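Local coordinates for protein gamma-glutamyltranspeptidase (Streptomyces lincolnensis, PDB 6J3A) that probably transfers or cleaves gamma-glutamyl groups as an LmbA-like gamma-glutamyltranspeptidase homologue of the Ntn-hydrolase superfamily, at residues V270-P275 with P280-Q285; E317-D322 with D329-A334; F498-G503 with D507-H512. All blocks are in the same frame, centred on the assembly; numbering follows the deposited sequence.

Interaction 1 (V270-P275 with P280-Q285); sequences VCKAGP and PVLLQQ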
loop_
_atom_site.group_PDB
_atom_site.type_symbol
_atom_site.label_atom_id
_atom_site.label_comp_id
_atom_site.label_asym_id
_atom_site.label_seq_id
_atom_site.Cartn_x
_atom_site.Cartn_y
_atom_site.Cartn_z
ATOM N N VAL A 270 20.092 -13.073 -14.037
ATOM C CA VAL A 270 19.110 -12.068 -14.432
ATOM C C VAL A 270 18.625 -12.381 -15.841
ATOM O O VAL A 270 19.434 -12.635 -16.719
ATOM C CB VAL A 270 19.690 -10.660 -14.395
ATOM C CG1 VAL A 270 18.584 -9.648 -14.661
ATOM C CG2 VAL A 270 20.324 -10.391 -13.036
ATOM N N CYS A 271 17.306 -12.360 -16.032
ATOM C CA CYS A 271 16.671 -12.572 -17.338
ATOM C C CYS A 271 16.093 -11.275 -17.879
ATOM O O CYS A 271 15.423 -10.541 -17.151
ATOM C CB CYS A 271 15.551 -13.612 -17.234
ATOM S SG CYS A 271 16.148 -15.211 -16.643
ATOM N N LYS A 272 16.339 -11.031 -19.165
ATOM C CA LYS A 272 15.887 -9.825 -19.866
ATOM C C LYS A 272 15.382 -10.167 -21.250
ATOM O O LYS A 272 15.548 -11.284 -21.716
ATOM C CB LYS A 272 17.050 -8.840 -20.012
ATOM C CG LYS A 272 17.717 -8.423 -18.706
ATOM C CD LYS A 272 16.790 -7.611 -17.803
ATOM C CE LYS A 272 16.638 -6.179 -18.291
ATOM N NZ LYS A 272 15.470 -5.480 -17.691
ATOM N N ALA A 273 14.780 -9.189 -21.910
ATOM C CA ALA A 273 14.419 -9.322 -23.327
ATOM C C ALA A 273 15.656 -9.169 -24.185
ATOM O O ALA A 273 16.582 -8.452 -23.811
ATOM C CB ALA A 273 13.386 -8.280 -23.720
ATOM N N GLY A 274 15.653 -9.837 -25.337
ATOM C CA GLY A 274 16.762 -9.782 -26.304
ATOM C C GLY A 274 17.119 -8.391 -26.801
ATOM O O GLY A 274 16.368 -7.440 -26.582
ATOM N N PRO A 275 18.249 -8.264 -27.524
ATOM C CA PRO A 275 18.828 -6.943 -27.858
ATOM C C PRO A 275 18.042 -6.075 -28.850
ATOM O O PRO A 275 18.460 -4.944 -29.125
ATOM C CB PRO A 275 20.209 -7.293 -28.416
ATOM C CG PRO A 275 20.055 -8.676 -28.957
ATOM C CD PRO A 275 18.863 -9.342 -28.318
ATOM N N PRO A 280 19.436 -6.231 -22.598
ATOM C CA PRO A 280 20.806 -6.676 -22.387
ATOM C C PRO A 280 21.804 -5.669 -21.811
ATOM O O PRO A 280 22.845 -6.096 -21.317
ATOM C CB PRO A 280 21.223 -7.113 -23.780
ATOM C CG PRO A 280 19.961 -7.643 -24.369
ATOM C CD PRO A 280 18.947 -6.634 -23.929
ATOM N N VAL A 281 21.495 -4.374 -21.842
ATOM C CA VAL A 281 22.401 -3.362 -21.303
ATOM C C VAL A 281 22.565 -3.465 -19.777
ATOM O O VAL A 281 23.606 -3.069 -19.238
ATOM C CB VAL A 281 21.993 -1.932 -21.741
ATOM C CG1 VAL A 281 20.953 -1.308 -20.815
ATOM C CG2 VAL A 281 23.218 -1.034 -21.818
ATOM N N LEU A 282 21.536 -3.984 -19.098
ATOM C CA LEU A 282 21.618 -4.334 -17.669
ATOM C C LEU A 282 22.636 -5.459 -17.477
ATOM O O LEU A 282 23.531 -5.373 -16.630
ATOM C CB LEU A 282 20.241 -4.765 -17.121
ATOM C CG LEU A 282 20.082 -4.795 -15.581
ATOM C CD1 LEU A 282 18.635 -4.559 -15.146
ATOM C CD2 LEU A 282 20.615 -6.083 -14.946
ATOM N N LEU A 283 22.487 -6.504 -18.289
ATOM C CA LEU A 283 23.384 -7.650 -18.269
ATOM C C LEU A 283 24.845 -7.221 -18.553
ATOM O O LEU A 283 25.765 -7.679 -17.881
ATOM C CB LEU A 283 22.904 -8.736 -19.252
ATOM C CG LEU A 283 21.438 -9.215 -19.190
ATOM C CD1 LEU A 283 21.103 -10.292 -20.213
ATOM C CD2 LEU A 283 21.132 -9.749 -17.812
ATOM N N GLN A 284 25.045 -6.323 -19.516
ATOM C CA GLN A 284 26.388 -5.791 -19.819
ATOM C C GLN A 284 26.987 -5.028 -18.646
ATOM O O GLN A 284 28.190 -5.090 -18.408
ATOM C CB GLN A 284 26.370 -4.893 -21.060
ATOM C CG GLN A 284 26.345 -5.669 -22.371
ATOM C CD GLN A 284 26.885 -4.896 -23.551
ATOM O OE1 GLN A 284 26.204 -4.756 -24.563
ATOM N NE2 GLN A 284 28.117 -4.388 -23.433
ATOM N N GLN A 285 26.141 -4.318 -17.913
ATOM C CA GLN A 285 26.584 -3.624 -16.707
ATOM C C GLN A 285 27.071 -4.579 -15.610
ATOM O O GLN A 285 28.028 -4.269 -14.895
ATOM C CB GLN A 285 25.480 -2.712 -16.184
ATOM C CG GLN A 285 25.305 -1.454 -17.020
ATOM C CD GLN A 285 24.080 -0.660 -16.610
ATOM O OE1 GLN A 285 24.147 0.170 -15.713
ATOM N NE2 GLN A 285 22.958 -0.915 -17.266
#
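The P280 ring lies against the A273-G274 peptide: its CD is 3.0 Å from A273 O, and its CG abuts the peptide nitrogen of P275. P275 CB comes within 4.1 Å of the same P280 CG, so the two prolines touch across the turn. NE2 of Q285 hydrogen-bonds V281 O at 3.0 Å; the oxygen lies in the amide plane of Q285, while NE2 sits above the carbonyl plane, and the backbone N of Q285 reaches that oxygen from the opposite face.

Strand 268-272 and helix 280-288 form successive layers of the αββα sandwich expected of an Ntn hydrolase, the short segments running 150° apart with their axes 8.4 Å from each other. Strand 268-272 is hydrogen-bonded to strands 256-265 and 486-490, and the helix lies over it beside helix 506-519.

L283 brings CD2 against the strand, 3.5 Å from V270 O and 3.8 Å from K272 CG, its side chain sliding past those of V270 and K272 in the opposite sense. L282 crosses both at about a right angle: CD2 meets V270 CG1 at 4.1 Å, whereas CB rests on K272 CE at 4.0 Å. The K272 chain bends at chi2 (-66°) and again at chi3 (-76°), which folds its methylenes against the leucines and carries NZ to hydrogen bonds with T484 OG1, S486 OG and P485 O and a salt bridge with D507.

Interaction 2 (E317-D322 with D329-A334); sequences EAWYGD and DELLSA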
loop_
_atom_site.group_PDB
_atom_site.type_symbol
_atom_site.label_atom_id
_atom_site.label_comp_id
_atom_site.label_asym_id
_atom_site.label_seq_id
_atom_site.Cartn_x
_atom_site.Cartn_y
_atom_site.Cartn_z
ATOM N N GLU A 317 24.055 1.553 -28.067
ATOM C CA GLU A 317 23.897 2.429 -29.226
ATOM C C GLU A 317 24.562 1.890 -30.491
ATOM O O GLU A 317 23.984 1.936 -31.583
ATOM C CB GLU A 317 24.482 3.811 -28.923
ATOM C CG GLU A 317 24.175 4.856 -29.989
ATOM C CD GLU A 317 22.689 4.963 -30.270
ATOM O OE1 GLU A 317 21.915 5.101 -29.302
ATOM O OE2 GLU A 317 22.289 4.872 -31.444
ATOM N N ALA A 318 25.791 1.421 -30.331
ATOM C CA ALA A 318 26.578 0.864 -31.435
ATOM C C ALA A 318 26.039 -0.449 -31.983
ATOM O O ALA A 318 26.024 -0.645 -33.194
ATOM C CB ALA A 318 28.023 0.675 -31.000
ATOM N N TRP A 319 25.610 -1.339 -31.096
ATOM C CA TRP A 319 25.365 -2.737 -31.460
ATOM C C TRP A 319 23.910 -3.203 -31.421
ATOM O O TRP A 319 23.571 -4.164 -32.115
ATOM C CB TRP A 319 26.255 -3.658 -30.608
ATOM C CG TRP A 319 27.716 -3.331 -30.789
ATOM C CD1 TRP A 319 28.562 -2.778 -29.871
ATOM C CD2 TRP A 319 28.472 -3.490 -31.985
ATOM N NE1 TRP A 319 29.807 -2.603 -30.416
ATOM C CE2 TRP A 319 29.777 -3.024 -31.719
ATOM C CE3 TRP A 319 28.172 -3.990 -33.265
ATOM C CZ2 TRP A 319 30.786 -3.044 -32.684
ATOM C CZ3 TRP A 319 29.165 -4.005 -34.225
ATOM C CH2 TRP A 319 30.463 -3.537 -33.929
ATOM N N TYR A 320 23.046 -2.541 -30.645
ATOM C CA TYR A 320 21.684 -3.075 -30.418
ATOM C C TYR A 320 20.724 -2.637 -31.498
ATOM O O TYR A 320 20.873 -1.574 -32.103
ATOM C CB TYR A 320 21.096 -2.681 -29.064
ATOM C CG TYR A 320 21.756 -3.275 -27.832
ATOM C CD1 TYR A 320 23.112 -3.640 -27.812
ATOM C CD2 TYR A 320 21.029 -3.415 -26.648
ATOM C CE1 TYR A 320 23.705 -4.137 -26.663
ATOM C CE2 TYR A 320 21.621 -3.912 -25.495
ATOM C CZ TYR A 320 22.960 -4.267 -25.507
ATOM O OH TYR A 320 23.552 -4.766 -24.369
ATOM N N GLY A 321 19.712 -3.470 -31.701
ATOM C CA GLY A 321 18.704 -3.229 -32.719
ATOM C C GLY A 321 18.141 -4.528 -33.247
ATOM O O GLY A 321 18.448 -5.606 -32.734
ATOM N N ASP A 322 17.294 -4.411 -34.266
ATOM C CA ASP A 322 16.702 -5.573 -34.936
ATOM C C ASP A 322 16.916 -5.586 -36.457
ATOM O O ASP A 322 16.355 -6.447 -37.139
ATOM C CB ASP A 322 15.204 -5.633 -34.633
ATOM C CG ASP A 322 14.607 -7.012 -34.860
ATOM O OD1 ASP A 322 15.259 -8.030 -34.520
ATOM O OD2 ASP A 322 13.460 -7.073 -35.357
ATOM N N ASP A 329 26.745 -12.613 -27.109
ATOM C CA ASP A 329 27.661 -13.562 -26.444
ATOM C C ASP A 329 29.019 -12.937 -26.183
ATOM O O ASP A 329 29.550 -13.033 -25.084
ATOM C CB ASP A 329 27.875 -14.813 -27.292
ATOM C CG ASP A 329 26.594 -15.574 -27.555
ATOM O OD1 ASP A 329 25.624 -15.442 -26.773
ATOM O OD2 ASP A 329 26.563 -16.308 -28.565
ATOM N N GLU A 330 29.563 -12.290 -27.207
ATOM C CA GLU A 330 30.860 -11.619 -27.117
ATOM C C GLU A 330 30.843 -10.407 -26.180
ATOM O O GLU A 330 31.778 -10.207 -25.406
ATOM C CB GLU A 330 31.359 -11.254 -28.528
ATOM C CG GLU A 330 31.790 -12.492 -29.317
ATOM C CD GLU A 330 31.782 -12.311 -30.823
ATOM O OE1 GLU A 330 30.960 -12.967 -31.491
ATOM O OE2 GLU A 330 32.594 -11.530 -31.345
ATOM N N LEU A 331 29.763 -9.633 -26.239
ATOM C CA LEU A 331 29.550 -8.481 -25.357
ATOM C C LEU A 331 29.432 -8.845 -23.868
ATOM O O LEU A 331 29.781 -8.040 -23.004
ATOM C CB LEU A 331 28.312 -7.710 -25.820
ATOM C CG LEU A 331 28.503 -6.941 -27.137
ATOM C CD1 LEU A 331 27.158 -6.637 -27.784
ATOM C CD2 LEU A 331 29.295 -5.656 -26.938
ATOM N N LEU A 332 28.953 -10.057 -23.583
ATOM C CA LEU A 332 28.915 -10.616 -22.219
ATOM C C LEU A 332 30.023 -11.635 -21.889
ATOM O O LEU A 332 30.003 -12.250 -20.820
ATOM C CB LEU A 332 27.564 -11.287 -21.982
ATOM C CG LEU A 332 26.335 -10.437 -22.292
ATOM C CD1 LEU A 332 25.089 -11.301 -22.143
ATOM C CD2 LEU A 332 26.277 -9.189 -21.412
ATOM N N SER A 333 30.986 -11.821 -22.784
ATOM C CA SER A 333 32.089 -12.742 -22.521
ATOM C C SER A 333 33.043 -12.097 -21.526
ATOM O O SER A 333 33.151 -10.866 -21.445
ATOM C CB SER A 333 32.832 -13.108 -23.805
ATOM O OG SER A 333 33.585 -12.010 -24.289
ATOM N N ALA A 334 33.728 -12.944 -20.773
ATOM C CA ALA A 334 34.676 -12.485 -19.763
ATOM C C ALA A 334 35.859 -11.770 -20.411
ATOM O O ALA A 334 36.325 -10.729 -19.930
ATOM C CB ALA A 334 35.166 -13.667 -18.949
#
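L331 and W319 meet through side chains with first torsions in the same range: each CG is anti to the carbonyl carbon and beside the backbone N, chi1 -71° in the leucine and -58° in the tryptophan. This turns the leucine's two methyls toward the end of helix 299-319, and the indole's five-membered ring toward the leucine. CD2 of L331 approaches CD1 of W319 to 4.2 Å, while its other branch, CD1, comes within 4.4 Å of CE1 of Y320. One isobutyl group therefore bridges two aromatic rings, with a methyl for each. Both approaches are oblique, and the two segments bury only 103 Å² between them, so this is a light apolar touch.

Each ring is also tethered at its polar end: W319 NE1 is hydrogen-bonded to G355 O, and Y320 OH to Q284 OE1 on helix 280-288. One face of the indole is met by CB of A318, 3.7 Å above the plane and offset toward the rim. P357 and R360 also touch W319, whereas P280 touches Y320.

Past L331, S333 ties off the short helix 328-331. Its OG gives a 2.8 Å hydrogen bond to E330 O, tilted 20° from the carbonyl plane, and S333 N reaches the same oxygen at 3.2 Å, so this carbonyl at the helix end is gripped twice. OG also hydrogen-bonds the backbone N of Y336, which makes S333 the N-cap of helix 334-341. Within the gamma-glutamyltranspeptidase fold, the C-terminal end of helix 299-319 thus packs on the short helix 328-331 a few residues on, through one leucine lying across consecutive aromatic side chains, and an N-capped helix follows directly.

Interaction 3 (F498-G503 with D507-H512); sequences FGTPGG and DQWQLH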
loop_
_atom_site.group_PDB
_atom_site.type_symbol
_atom_site.label_atom_id
_atom_site.label_comp_id
_atom_site.label_asym_id
_atom_site.label_seq_id
_atom_site.Cartn_x
_atom_site.Cartn_y
_atom_site.Cartn_z
ATOM N N PHE A 498 10.462 -7.990 -11.573
ATOM C CA PHE A 498 10.526 -6.563 -11.335
ATOM C C PHE A 498 10.648 -5.748 -12.622
ATOM O O PHE A 498 10.791 -6.287 -13.726
ATOM C CB PHE A 498 11.656 -6.252 -10.330
ATOM C CG PHE A 498 13.028 -6.654 -10.789
ATOM C CD1 PHE A 498 13.405 -7.990 -10.825
ATOM C CD2 PHE A 498 13.965 -5.689 -11.149
ATOM C CE1 PHE A 498 14.681 -8.359 -11.233
ATOM C CE2 PHE A 498 15.244 -6.051 -11.557
ATOM C CZ PHE A 498 15.604 -7.388 -11.590
ATOM N N GLY A 499 10.527 -4.438 -12.455
ATOM C CA GLY A 499 10.679 -3.495 -13.547
ATOM C C GLY A 499 10.341 -2.079 -13.143
ATOM O O GLY A 499 10.068 -1.793 -11.977
ATOM N N THR A 500 10.388 -1.194 -14.126
ATOM C CA THR A 500 10.094 0.220 -13.930
ATOM C C THR A 500 9.943 0.886 -15.283
ATOM O O THR A 500 10.619 0.502 -16.236
ATOM C CB THR A 500 11.211 0.976 -13.157
ATOM O OG1 THR A 500 10.879 2.363 -13.052
ATOM C CG2 THR A 500 12.571 0.885 -13.843
ATOM N N PRO A 501 9.073 1.899 -15.374
ATOM C CA PRO A 501 9.154 2.784 -16.511
ATOM C C PRO A 501 10.303 3.772 -16.330
ATOM O O PRO A 501 10.942 3.819 -15.272
ATOM C CB PRO A 501 7.816 3.501 -16.471
ATOM C CG PRO A 501 7.522 3.610 -15.023
ATOM C CD PRO A 501 8.030 2.329 -14.428
ATOM N N GLY A 502 10.550 4.539 -17.381
ATOM C CA GLY A 502 11.534 5.616 -17.352
ATOM C C GLY A 502 12.495 5.705 -18.516
ATOM O O GLY A 502 13.599 6.222 -18.348
ATOM N N GLY A 503 12.085 5.220 -19.691
ATOM C CA GLY A 503 12.882 5.330 -20.914
ATOM C C GLY A 503 14.311 4.825 -20.819
ATOM O O GLY A 503 14.553 3.638 -20.600
ATOM N N ASP A 507 16.802 0.534 -17.308
ATOM C CA ASP A 507 17.852 -0.414 -16.925
ATOM C C ASP A 507 19.075 0.230 -16.254
ATOM O O ASP A 507 20.111 -0.425 -16.117
ATOM C CB ASP A 507 18.308 -1.259 -18.124
ATOM C CG ASP A 507 17.462 -2.504 -18.334
ATOM O OD1 ASP A 507 16.840 -3.015 -17.375
ATOM O OD2 ASP A 507 17.445 -2.982 -19.487
ATOM N N GLN A 508 18.973 1.496 -15.861
ATOM C CA GLN A 508 19.916 2.071 -14.904
ATOM C C GLN A 508 19.322 1.869 -13.510
ATOM O O GLN A 508 19.941 1.301 -12.596
ATOM C CB GLN A 508 20.143 3.560 -15.175
ATOM C CG GLN A 508 20.533 3.900 -16.607
ATOM C CD GLN A 508 20.981 5.348 -16.750
ATOM O OE1 GLN A 508 21.892 5.798 -16.041
ATOM N NE2 GLN A 508 20.344 6.092 -17.663
ATOM N N TRP A 509 18.089 2.325 -13.370
ATOM C CA TRP A 509 17.383 2.249 -12.109
ATOM C C TRP A 509 17.242 0.808 -11.642
ATOM O O TRP A 509 17.458 0.516 -10.469
ATOM C CB TRP A 509 16.010 2.910 -12.242
ATOM C CG TRP A 509 16.040 4.419 -12.320
ATOM C CD1 TRP A 509 17.017 5.272 -11.852
ATOM C CD2 TRP A 509 15.009 5.249 -12.851
ATOM N NE1 TRP A 509 16.662 6.582 -12.100
ATOM C CE2 TRP A 509 15.429 6.596 -12.698
ATOM C CE3 TRP A 509 13.764 4.986 -13.453
ATOM C CZ2 TRP A 509 14.654 7.669 -13.133
ATOM C CZ3 TRP A 509 12.989 6.050 -13.868
ATOM C CH2 TRP A 509 13.440 7.379 -13.714
ATOM N N GLN A 510 16.903 -0.078 -12.573
ATOM C CA GLN A 510 16.787 -1.500 -12.271
ATOM C C GLN A 510 18.113 -2.117 -11.850
ATOM O O GLN A 510 18.135 -2.935 -10.932
ATOM C CB GLN A 510 16.221 -2.279 -13.458
ATOM C CG GLN A 510 14.718 -2.229 -13.549
ATOM C CD GLN A 510 14.196 -2.828 -14.834
ATOM O OE1 GLN A 510 14.274 -2.208 -15.911
ATOM N NE2 GLN A 510 13.646 -4.039 -14.736
ATOM N N LEU A 511 19.206 -1.749 -12.526
ATOM C CA LEU A 511 20.529 -2.217 -12.114
ATOM C C LEU A 511 20.818 -1.805 -10.675
ATOM O O LEU A 511 21.269 -2.624 -9.881
ATOM C CB LEU A 511 21.654 -1.700 -13.012
ATOM C CG LEU A 511 23.004 -2.269 -12.516
ATOM C CD1 LEU A 511 23.346 -3.558 -13.236
ATOM C CD2 LEU A 511 24.133 -1.259 -12.600
ATOM N N HIS A 512 20.552 -0.545 -10.345
ATOM C CA HIS A 512 20.818 -0.067 -8.981
ATOM C C HIS A 512 19.952 -0.853 -7.990
ATOM O O HIS A 512 20.451 -1.379 -6.985
ATOM C CB HIS A 512 20.603 1.449 -8.852
ATOM C CG HIS A 512 21.214 2.240 -9.969
ATOM N ND1 HIS A 512 22.323 1.807 -10.655
ATOM C CD2 HIS A 512 20.856 3.415 -10.537
ATOM C CE1 HIS A 512 22.628 2.687 -11.592
ATOM N NE2 HIS A 512 21.752 3.672 -11.541
#
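W509 runs from the helix toward the loop that follows strand 493-499, meeting T500, P501 and G502. Its CB lies 4.3 Å from CG2 of T500. Farther out, CE3 of the six-membered ring comes 3.9 Å from T500 OG1 and 3.6 Å from P501 O. At CZ3 the carbonyl oxygen of P501 is only 3.3 Å away, at the ring edge and in its plane. CA of G502 is 3.8 Å from CZ3; this residue, whose backbone angles also call for glycine, has no CB to collide with the ring. On the pyrrole side NE1 is hydrogen-bonded to E586 OE2.

The P501 carbonyl has a second partner. With chi1 at 178°, T500 turns OG1 away from its backbone N, and this hydroxyl donates to P501 O at 2.7 Å, in the carbonyl plane and on a lone pair; it also receives the N-H of R588. OG1 thereby fixes the peptide against the indole edge.

One helical position on, Q510 slides past T500 in the opposite direction, CG to CG2 at 3.8 Å, and the end of its side chain reaches CA of G499 and the F498 ring, amide and ring planes 85° apart.

The Thr-Pro-Gly-Gly sequence after the strand matches the Pro-Gly-Gly turn of gamma-glutamyltranspeptidases, whose glycine amides form the oxyanion hole in relatives. P501 also touches T421, the likely counterpart of the family's threonine nucleophile, and the arrangement is consistent with an Ntn hydrolase active-site loop backed by a helix.

Interactions 1 and 2 adjoin, with centres about 10 Å apart: Q284 OE1 meets Y320 OH at 2.7 Å, and P275 O meets G321 N at 3.2 Å, so that both helix 280-288 and the turn before it are hydrogen-bonded to the residues ending helix 299-319. Interactions 1 and 3, centres about 11 Å apart, are joined by the K272 NZ to D507 OD1 salt bridge of 2.8 Å and by Q285 NE2 to D507 O at 3.1 Å. Of the three, interaction 3 reaches the probable catalytic region, through P501 and T421; interaction 1 lies between, and interaction 2 is farthest, its centre about 19 Å from that of interaction 3 and their nearest atoms about 7 Å apart.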